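Local coordinates for putative isomerase (Sinorhizobium meliloti, PDB 2PPG), which is a putative isomerase of the enolase superfamily, built like mandelate racemase and muconate lactonizing enzymes from a capping domain and a beta/alpha barrel, at residues A[158-163]-A[184-189]; A[213-218]-A[238-243]. One frame throughout, in Å; residues are numbered along the deposited sequence.

Interaction 1 (A[158-163]-A[184-189])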
loop_
_atom_site.group_PDB
_atom_site.type_symbol
_atom_site.label_atom_id
_atom_site.label_comp_id
_atom_site.label_asym_id
_atom_site.label_seq_id
_atom_site.Cartn_x
_atom_site.Cartn_y
_atom_site.Cartn_z
ATOM N N ALA A 158 17.274 -13.563 -33.674
ATOM C CA ALA A 158 16.503 -14.774 -33.412
ATOM C C ALA A 158 17.226 -15.575 -32.351
ATOM O O ALA A 158 18.440 -15.481 -32.230
ATOM C CB ALA A 158 16.360 -15.582 -34.670
ATOM N N TYR A 159 16.502 -16.358 -31.570
ATOM C CA TYR A 159 17.194 -17.297 -30.691
ATOM C C TYR A 159 16.693 -18.697 -30.930
ATOM O O TYR A 159 15.511 -18.898 -31.208
ATOM C CB TYR A 159 17.086 -16.910 -29.218
ATOM C CG TYR A 159 15.717 -17.058 -28.585
ATOM C CD1 TYR A 159 15.294 -18.287 -28.081
ATOM C CD2 TYR A 159 14.875 -15.968 -28.436
ATOM C CE1 TYR A 159 14.081 -18.437 -27.486
ATOM C CE2 TYR A 159 13.647 -16.106 -27.828
ATOM C CZ TYR A 159 13.253 -17.348 -27.357
ATOM O OH TYR A 159 12.030 -17.521 -26.746
ATOM N N ILE A 160 17.615 -19.645 -30.841
ATOM C CA ILE A 160 17.335 -21.062 -30.988
ATOM C C ILE A 160 16.541 -21.568 -29.800
ATOM O O ILE A 160 16.964 -21.447 -28.651
ATOM C CB ILE A 160 18.641 -21.868 -31.078
ATOM C CG1 ILE A 160 19.413 -21.476 -32.333
ATOM C CG2 ILE A 160 18.348 -23.366 -31.086
ATOM C CD1 ILE A 160 18.762 -21.995 -33.592
ATOM N N SER A 161 15.379 -22.135 -30.095
ATOM C CA SER A 161 14.476 -22.638 -29.077
ATOM C C SER A 161 14.333 -24.122 -29.261
ATOM O O SER A 161 14.182 -24.594 -30.388
ATOM C CB SER A 161 13.105 -22.000 -29.238
ATOM O OG SER A 161 12.267 -22.333 -28.148
ATOM N N GLY A 162 14.386 -24.858 -28.155
ATOM C CA GLY A 162 14.216 -26.307 -28.193
ATOM C C GLY A 162 15.382 -27.091 -28.769
ATOM O O GLY A 162 15.879 -26.810 -29.869
ATOM N N LEU A 163 15.816 -28.097 -28.022
ATOM C CA LEU A 163 16.918 -28.942 -28.451
ATOM C C LEU A 163 16.484 -30.378 -28.310
ATOM O O LEU A 163 16.700 -30.976 -27.267
ATOM C CB LEU A 163 18.140 -28.693 -27.579
ATOM C CG LEU A 163 18.598 -27.243 -27.485
ATOM C CD1 LEU A 163 19.616 -27.095 -26.374
ATOM C CD2 LEU A 163 19.161 -26.780 -28.834
ATOM N N SER A 184 23.534 -17.018 -31.438
ATOM C CA SER A 184 24.211 -16.858 -30.146
ATOM C C SER A 184 23.256 -16.655 -28.965
ATOM O O SER A 184 23.639 -16.102 -27.933
ATOM C CB SER A 184 25.205 -15.711 -30.226
ATOM O OG SER A 184 24.598 -14.610 -30.883
ATOM N N SER A 185 22.011 -17.100 -29.130
ATOM C CA SER A 185 21.014 -17.055 -28.060
ATOM C C SER A 185 20.258 -18.368 -28.085
ATOM O O SER A 185 19.966 -18.900 -29.161
ATOM C CB SER A 185 20.048 -15.890 -28.244
ATOM O OG SER A 185 20.680 -14.655 -28.009
ATOM N N PHE A 186 19.962 -18.903 -26.905
ATOM C CA PHE A 186 19.421 -20.254 -26.799
ATOM C C PHE A 186 18.380 -20.340 -25.701
ATOM O O PHE A 186 18.437 -19.593 -24.725
ATOM C CB PHE A 186 20.570 -21.257 -26.557
ATOM C CG PHE A 186 21.605 -21.238 -27.650
ATOM C CD1 PHE A 186 21.506 -22.098 -28.733
ATOM C CD2 PHE A 186 22.632 -20.302 -27.635
ATOM C CE1 PHE A 186 22.430 -22.031 -29.775
ATOM C CE2 PHE A 186 23.549 -20.230 -28.664
ATOM C CZ PHE A 186 23.447 -21.091 -29.738
ATOM N N LYS A 187 17.416 -21.235 -25.877
ATOM C CA LYS A 187 16.481 -21.573 -24.813
ATOM C C LYS A 187 16.231 -23.076 -24.817
ATOM O O LYS A 187 15.932 -23.659 -25.852
ATOM C CB LYS A 187 15.156 -20.832 -24.998
ATOM C CG LYS A 187 14.239 -20.902 -23.789
ATOM C CD LYS A 187 12.955 -20.160 -24.031
ATOM C CE LYS A 187 11.978 -20.990 -24.833
ATOM N NZ LYS A 187 10.926 -20.112 -25.398
ATOM N N PHE A 188 16.355 -23.708 -23.663
ATOM C CA PHE A 188 15.973 -25.111 -23.524
ATOM C C PHE A 188 14.727 -25.237 -22.665
ATOM O O PHE A 188 14.504 -24.437 -21.758
ATOM C CB PHE A 188 17.107 -25.917 -22.896
ATOM C CG PHE A 188 17.387 -25.565 -21.463
ATOM C CD1 PHE A 188 16.835 -26.313 -20.423
ATOM C CD2 PHE A 188 18.212 -24.517 -21.145
ATOM C CE1 PHE A 188 17.100 -26.010 -19.101
ATOM C CE2 PHE A 188 18.478 -24.211 -19.824
ATOM C CZ PHE A 188 17.921 -24.960 -18.805
ATOM N N ALA A 189 13.920 -26.253 -22.950
ATOM C CA ALA A 189 12.726 -26.551 -22.139
ATOM C C ALA A 189 13.101 -27.425 -20.954
ATOM O O ALA A 189 13.823 -28.403 -21.113
ATOM C CB ALA A 189 11.652 -27.239 -22.984
HETATM O O HOH W 1 21.063 -15.694 -32.237
#
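Lys187 NZ reaches the phenol oxygen of Tyr159 and donates a hydrogen bond to it, with NZ 3.1 Å from OH. The lysine leaves its strand with CG anti to the backbone nitrogen (chi1 -168°), crosses the tyrosine side chain obliquely, its CB 3.6 Å from Tyr159 CE1, and then bends at chi3, which brings NZ round to the hydroxyl. Two carboxylates outside the pair, Glu243 and Glu344, form salt bridges with the same NZ, in addition to its bond to Tyr159 OH. Ser161 contributes to the same cluster: its OG packs against the lysine CE and is hydrogen-bonded to Glu344. Behind these side chains the backbones run parallel and satisfy one another in alternation. Ile160 N donates to Ser185 O at 3.0 Å, and Ile160 O accepts from Lys187 N at 2.8 Å; beyond them Gly162 N closes on Lys187 O, 3.0 Å away. Strands 155-161 and 185-189 are joined through helix 168-180 as a beta-alpha-beta unit of the enolase-type barrel, with Tyr159, Ser161 and Lys187 turned to its interior. On the side toward the helices, Ile160 and Phe186 lie next to each other and point the same way, Ile160 CB 3.7 Å from Phe186 CD1, with Trp178 against the isoleucine and Gln179 against the phenylalanine. At the N-terminal end of the pair a water bridges the two segments just ahead of strand 185-189, donating to Ala158 O at 2.6 Å and accepting from Ser184 N. Close by, Ser185 CB abuts Tyr159 CB at 3.3 Å.

Interaction 2 (A[213-218]-A[238-243])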
loop_
_atom_site.group_PDB
_atom_site.type_symbol
_atom_site.label_atom_id
_atom_site.label_comp_id
_atom_site.label_asym_id
_atom_site.label_seq_id
_atom_site.Cartn_x
_atom_site.Cartn_y
_atom_site.Cartn_z
ATOM N N ARG A 213 23.968 -16.245 -24.882
ATOM C CA ARG A 213 22.808 -16.099 -23.991
ATOM C C ARG A 213 21.996 -17.378 -23.948
ATOM O O ARG A 213 21.757 -18.018 -24.982
ATOM C CB ARG A 213 21.923 -14.931 -24.399
ATOM C CG ARG A 213 22.595 -13.578 -24.296
ATOM C CD ARG A 213 21.617 -12.444 -24.574
ATOM N NE ARG A 213 21.028 -12.544 -25.909
ATOM C CZ ARG A 213 20.156 -11.675 -26.415
ATOM N NH1 ARG A 213 19.765 -10.636 -25.700
ATOM N NH2 ARG A 213 19.664 -11.851 -27.633
ATOM N N ILE A 214 21.590 -17.758 -22.738
ATOM C CA ILE A 214 20.941 -19.043 -22.495
ATOM C C ILE A 214 19.793 -18.865 -21.505
ATOM O O ILE A 214 19.990 -18.548 -20.325
ATOM C CB ILE A 214 21.922 -20.090 -21.921
ATOM C CG1 ILE A 214 23.106 -20.320 -22.863
ATOM C CG2 ILE A 214 21.217 -21.412 -21.725
ATOM C CD1 ILE A 214 24.229 -21.119 -22.240
ATOM N N ALA A 215 18.586 -19.071 -21.995
ATOM C CA ALA A 215 17.415 -18.933 -21.172
ATOM C C ALA A 215 16.844 -20.311 -20.852
ATOM O O ALA A 215 17.231 -21.314 -21.459
ATOM C CB ALA A 215 16.392 -18.075 -21.886
ATOM N N CYS A 216 15.936 -20.350 -19.881
ATOM C CA CYS A 216 15.247 -21.574 -19.507
ATOM C C CYS A 216 13.721 -21.406 -19.519
ATOM O O CYS A 216 13.175 -20.526 -18.850
ATOM C CB CYS A 216 15.697 -22.020 -18.128
ATOM S SG CYS A 216 14.812 -23.476 -17.546
ATOM N N ASP A 217 13.036 -22.248 -20.282
ATOM C CA ASP A 217 11.582 -22.238 -20.288
ATOM C C ASP A 217 11.094 -23.293 -19.293
ATOM O O ASP A 217 11.203 -24.482 -19.542
ATOM C CB ASP A 217 11.062 -22.502 -21.704
ATOM C CG ASP A 217 9.532 -22.508 -21.797
ATOM O OD1 ASP A 217 8.836 -22.503 -20.758
ATOM O OD2 ASP A 217 9.015 -22.521 -22.936
HETATM N N MSE A 218 10.533 -22.847 -18.174
HETATM C CA MSE A 218 10.200 -23.734 -17.063
HETATM C C MSE A 218 8.808 -24.361 -17.060
HETATM O O MSE A 218 8.473 -25.120 -16.156
HETATM C CB MSE A 218 10.423 -23.005 -15.761
HETATM C CG MSE A 218 11.862 -22.691 -15.530
HETATM SE SE MSE A 218 12.031 -21.377 -14.134
HETATM C CE MSE A 218 13.797 -20.756 -14.653
ATOM N N GLY A 238 24.920 -18.275 -15.568
ATOM C CA GLY A 238 24.646 -17.123 -16.428
ATOM C C GLY A 238 23.310 -17.227 -17.142
ATOM O O GLY A 238 23.258 -17.562 -18.325
ATOM N N LEU A 239 22.232 -16.930 -16.418
ATOM C CA LEU A 239 20.872 -17.127 -16.933
ATOM C C LEU A 239 20.308 -15.859 -17.578
ATOM O O LEU A 239 20.188 -14.821 -16.932
ATOM C CB LEU A 239 19.941 -17.679 -15.830
ATOM C CG LEU A 239 18.516 -18.155 -16.162
ATOM C CD1 LEU A 239 18.435 -19.263 -17.219
ATOM C CD2 LEU A 239 17.801 -18.581 -14.893
ATOM N N TRP A 240 19.991 -15.966 -18.866
ATOM C CA TRP A 240 19.406 -14.890 -19.667
ATOM C C TRP A 240 17.992 -14.559 -19.190
ATOM O O TRP A 240 17.731 -13.440 -18.754
ATOM C CB TRP A 240 19.395 -15.321 -21.134
ATOM C CG TRP A 240 18.839 -14.328 -22.106
ATOM C CD1 TRP A 240 18.747 -12.963 -21.951
ATOM C CD2 TRP A 240 18.334 -14.617 -23.413
ATOM N NE1 TRP A 240 18.182 -12.400 -23.064
ATOM C CE2 TRP A 240 17.928 -13.388 -23.984
ATOM C CE3 TRP A 240 18.170 -15.796 -24.154
ATOM C CZ2 TRP A 240 17.371 -13.309 -25.266
ATOM C CZ3 TRP A 240 17.618 -15.712 -25.425
ATOM C CH2 TRP A 240 17.225 -14.479 -25.967
ATOM N N PHE A 241 17.080 -15.523 -19.261
ATOM C CA PHE A 241 15.759 -15.307 -18.675
ATOM C C PHE A 241 15.006 -16.565 -18.242
ATOM O O PHE A 241 15.220 -17.649 -18.775
ATOM C CB PHE A 241 14.887 -14.423 -19.568
ATOM C CG PHE A 241 14.506 -15.043 -20.897
ATOM C CD1 PHE A 241 13.488 -15.993 -20.982
ATOM C CD2 PHE A 241 15.114 -14.615 -22.077
ATOM C CE1 PHE A 241 13.116 -16.539 -22.220
ATOM C CE2 PHE A 241 14.741 -15.146 -23.318
ATOM C CZ PHE A 241 13.745 -16.102 -23.392
ATOM N N ALA A 242 14.141 -16.402 -17.244
ATOM C CA ALA A 242 13.243 -17.461 -16.801
ATOM C C ALA A 242 11.876 -17.257 -17.438
ATOM O O ALA A 242 11.262 -16.214 -17.273
ATOM C CB ALA A 242 13.124 -17.437 -15.306
ATOM N N GLU A 243 11.409 -18.251 -18.177
ATOM C CA GLU A 243 10.098 -18.190 -18.827
ATOM C C GLU A 243 9.101 -19.092 -18.099
ATOM O O GLU A 243 9.463 -20.171 -17.624
ATOM C CB GLU A 243 10.229 -18.601 -20.301
ATOM C CG GLU A 243 8.927 -19.033 -20.980
ATOM C CD GLU A 243 9.078 -19.264 -22.471
ATOM O OE1 GLU A 243 10.089 -18.809 -23.043
ATOM O OE2 GLU A 243 8.183 -19.898 -23.077
HETATM O O HOH W 2 22.715 -16.193 -20.626
#
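Arg213 lays its guanidinium flat on the indole of Trp240, the two planes 26° apart, with Trp240 CZ2 3.4 Å from Arg213 CZ. Its CD adds a CH-pi contact over the five-membered ring, 3.8 Å from the centroid. The methyl of Ala215 stands almost on the normal of the Phe241 ring, CB 3.4 Å from its centroid; Phe241 CG lies between the backbone N and the carbonyl carbon (chi1 66°), which sets the ring over the methyl. At the C-terminal end the carboxylates of Asp217 and Glu243 crowd together, OD2 and OE2 2.8 Å apart and not hydrogen-bonded, and Glu269 OE1 lies close to Glu243 OE2. Acidic side chains ending successive barrel strands are consistent with the metal-binding carboxylates of enolase-superfamily relatives. Lys187, the salt-bridge partner of Glu243, makes a long, weak ion pair with Asp217 OD2. Strands 213-217 and 241-243 are joined through helix 224-234 as a parallel beta-alpha-beta unit of the barrel. Cys216 sits at the middle of the pairing: its N donates to Phe241 O at 3.0 Å, and its O accepts from Glu243 N. Trp240 N donates to Ile214 O, and Met218 N to Glu243 O. On the helix side, selenomethionine Met218 puts CE 3.4 Å from Ala242 CB and packs on Ile231 and Met234. Farther out, Ser185 OG holds Arg213 NE, Gln290 NE2 donates to Glu243 OE1, and the Tyr159 ring meets Trp240 edge-to-face.

In the fold
Following the chain from the N terminus, strand 155-161 leads into helix 168-180, and interaction 1 closes that excursion when strand 185-189 returns beside it. Helix 197-208 then carries the chain to strand 213-217, and interaction 2 closes the next loop, round helix 224-234, at strand 241-243. The loops follow in series, neither nesting nor crossing. The centres of the contacts lie about 9 Å apart, and strands 185-189 and 213-217 are neighbours, probably hydrogen-bonded at Phe186 N to Arg213 O and Phe186 O to Ala215 N. With this join between them, the two contacts make four successive parallel strands into one wall of the barrel.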